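Local coordinates for putative lipoprotein (Clostridium difficile, PDB 4EXR) that is of unknown function but carries two PepSY-type (peptidase propeptide and YPEB) domains and forms a dimer, probably anchored to the membrane as a lipoprotein, at residues Y75-D80 / L87-E92. Sequence-based numbering, arbitrary orientation.
Sequences YKMKID and LEDKTE. With PO4 (phosphate ion), chain C; PO4 (phosphate ion), chain B.
Lys-76, Glu-88 and Lys-90 each set CG anti to the backbone N (chi1 within a degree or so of 180°), beside the carbonyl carbon, and strand alternation puts all three on one face of an antiparallel beta hairpin, the last two strands of the first PepSY-type domain. Lys-76 then bends at chi3 (68°), and in the conformer described, one of two modelled, its NZ donates to O4 of one phosphate at an unusually short 2.5 Å, a length to be doubted. Lys-90 stays extended and its NZ hydrogen-bonds to O3 of that phosphate at 2.9 Å, while the same NZ reaches O2 of a second phosphate and forms a salt bridge with Glu-92. Lys-76 and Lys-90 of the second subunit also bind phosphate, and strand 86-93 pairs antiparallel with a strand of that subunit, making one continuous sheet of the two subunits with the anions, probably from the crystallisation liquor, over the junction. Glu-88 OE2 sits 2.7 Å from phosphate O4, close enough that one of the two oxygens probably carries a proton. Lys-78 slants across Glu-88, its NZ making a weak salt bridge to OE1 at 3.5 Å. Below these chains, Lys-76 and Lys-90 exchange two backbone hydrogen bonds, whereas Leu-87 and Glu-88 both face Lys-78 in a classic beta bulge: Lys-78 O takes Leu-87 N at 2.7 Å and Glu-88 N only weakly. The opposite face, with Tyr-75 and Met-77 (selenomethionine), packs on helix 34-44, and Asp-89 there is held by Lys-44 and Tyr-45. Thr-91 runs alongside Tyr-75, its OG1 meeting the ring edge at CD1, 3.4 Å away.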
# COMPACT_ATOMS: atom_id res chain seq x y z
N TYR A 75 -4.86 1.56 8.37
CA TYR A 75 -4.03 2.66 7.90
C TYR A 75 -2.60 2.32 8.24
O TYR A 75 -2.32 1.79 9.32
CB TYR A 75 -4.39 3.95 8.61
CG TYR A 75 -5.82 4.37 8.45
CD1 TYR A 75 -6.26 4.97 7.28
CD2 TYR A 75 -6.75 4.17 9.47
CE1 TYR A 75 -7.58 5.36 7.12
CE2 TYR A 75 -8.06 4.56 9.33
CZ TYR A 75 -8.47 5.16 8.15
OH TYR A 75 -9.79 5.55 8.01
N LYS A 76 -1.69 2.61 7.32
CA LYS A 76 -0.28 2.36 7.58
C LYS A 76 0.54 3.53 7.08
O LYS A 76 0.39 3.98 5.94
CB LYS A 76 0.19 1.06 6.92
CG LYS A 76 1.68 0.80 7.15
CD LYS A 76 2.11 -0.57 6.67
CE LYS A 76 2.05 -0.68 5.17
NZ LYS A 76 2.64 -1.96 4.70
N MSE A 77 1.38 4.05 7.96
CA MSE A 77 2.25 5.15 7.57
C MSE A 77 3.69 4.76 7.83
O MSE A 77 4.01 4.13 8.84
CB MSE A 77 1.93 6.43 8.33
CG MSE A 77 0.58 7.04 7.98
SE MSE A 77 0.40 8.82 8.73
CE MSE A 77 1.69 9.77 7.63
N LYS A 78 4.56 5.15 6.91
CA LYS A 78 6.00 5.03 7.13
C LYS A 78 6.59 6.43 7.16
O LYS A 78 6.31 7.25 6.29
CB LYS A 78 6.67 4.18 6.05
CG LYS A 78 6.32 2.70 6.14
CD LYS A 78 7.07 1.91 5.08
CE LYS A 78 6.83 0.42 5.24
NZ LYS A 78 7.14 -0.31 3.97
N ILE A 79 7.40 6.68 8.18
CA ILE A 79 7.96 8.00 8.44
C ILE A 79 9.46 7.87 8.65
O ILE A 79 9.91 7.07 9.47
CB ILE A 79 7.32 8.62 9.71
CG1 ILE A 79 5.81 8.81 9.51
CG2 ILE A 79 7.97 9.95 10.04
CD1 ILE A 79 5.02 8.76 10.80
N ASP A 80 10.24 8.65 7.90
CA ASP A 80 11.69 8.70 8.11
C ASP A 80 12.01 9.21 9.52
O ASP A 80 11.55 10.28 9.93
CB ASP A 80 12.33 9.62 7.07
CG ASP A 80 13.87 9.58 7.09
OD1 ASP A 80 14.49 9.80 8.16
OD2 ASP A 80 14.46 9.33 6.02
N LEU A 87 7.03 8.39 3.92
CA LEU A 87 7.49 7.53 2.82
C LEU A 87 6.35 6.67 2.26
O LEU A 87 6.38 6.23 1.12
CB LEU A 87 8.58 6.61 3.33
CG LEU A 87 9.75 7.40 3.94
CD1 LEU A 87 10.80 6.45 4.48
CD2 LEU A 87 10.34 8.35 2.89
N GLU A 88 5.36 6.41 3.10
CA GLU A 88 4.18 5.68 2.66
C GLU A 88 2.99 6.12 3.49
O GLU A 88 3.12 6.37 4.68
CB GLU A 88 4.38 4.17 2.76
CG GLU A 88 3.16 3.38 2.27
CD GLU A 88 3.30 1.87 2.36
OE1 GLU A 88 4.28 1.38 2.95
OE2 GLU A 88 2.40 1.17 1.84
N ASP A 89 1.83 6.21 2.85
CA ASP A 89 0.58 6.49 3.55
C ASP A 89 -0.48 5.65 2.85
O ASP A 89 -0.88 5.96 1.72
CB ASP A 89 0.26 7.99 3.48
CG ASP A 89 -0.99 8.37 4.25
OD1 ASP A 89 -1.78 7.48 4.65
OD2 ASP A 89 -1.21 9.59 4.44
N LYS A 90 -0.92 4.58 3.51
CA LYS A 90 -1.77 3.60 2.86
C LYS A 90 -3.05 3.37 3.67
O LYS A 90 -2.99 3.14 4.88
CB LYS A 90 -1.00 2.29 2.70
CG LYS A 90 -1.76 1.17 2.01
CD LYS A 90 -0.97 -0.11 2.14
CE LYS A 90 -1.52 -1.21 1.27
NZ LYS A 90 -0.88 -2.51 1.62
N THR A 91 -4.19 3.46 2.99
CA THR A 91 -5.48 3.11 3.57
C THR A 91 -6.01 1.90 2.81
O THR A 91 -5.92 1.86 1.59
CB THR A 91 -6.49 4.26 3.34
OG1 THR A 91 -5.99 5.47 3.91
CG2 THR A 91 -7.86 3.92 3.97
N GLU A 92 -6.55 0.91 3.52
CA GLU A 92 -7.21 -0.23 2.89
C GLU A 92 -8.47 -0.56 3.66
O GLU A 92 -8.47 -0.55 4.89
CB GLU A 92 -6.33 -1.48 2.93
CG GLU A 92 -5.29 -1.64 1.84
CD GLU A 92 -4.59 -2.98 1.94
OE1 GLU A 92 -3.66 -3.12 2.76
OE2 GLU A 92 -4.98 -3.92 1.21
P PO4 C . 3.06 -2.42 1.06
O1 PO4 C . 4.16 -3.36 1.47
O2 PO4 C . 3.52 -1.59 -0.12
O3 PO4 C . 1.83 -3.20 0.69
O4 PO4 C . 2.75 -1.51 2.21
P PO4 B . -0.36 -3.32 -2.27
O1 PO4 B . -0.44 -4.56 -3.13
O2 PO4 B . -1.09 -3.58 -0.97
O3 PO4 B . 1.08 -2.99 -1.99
O4 PO4 B . -1.02 -2.19 -2.98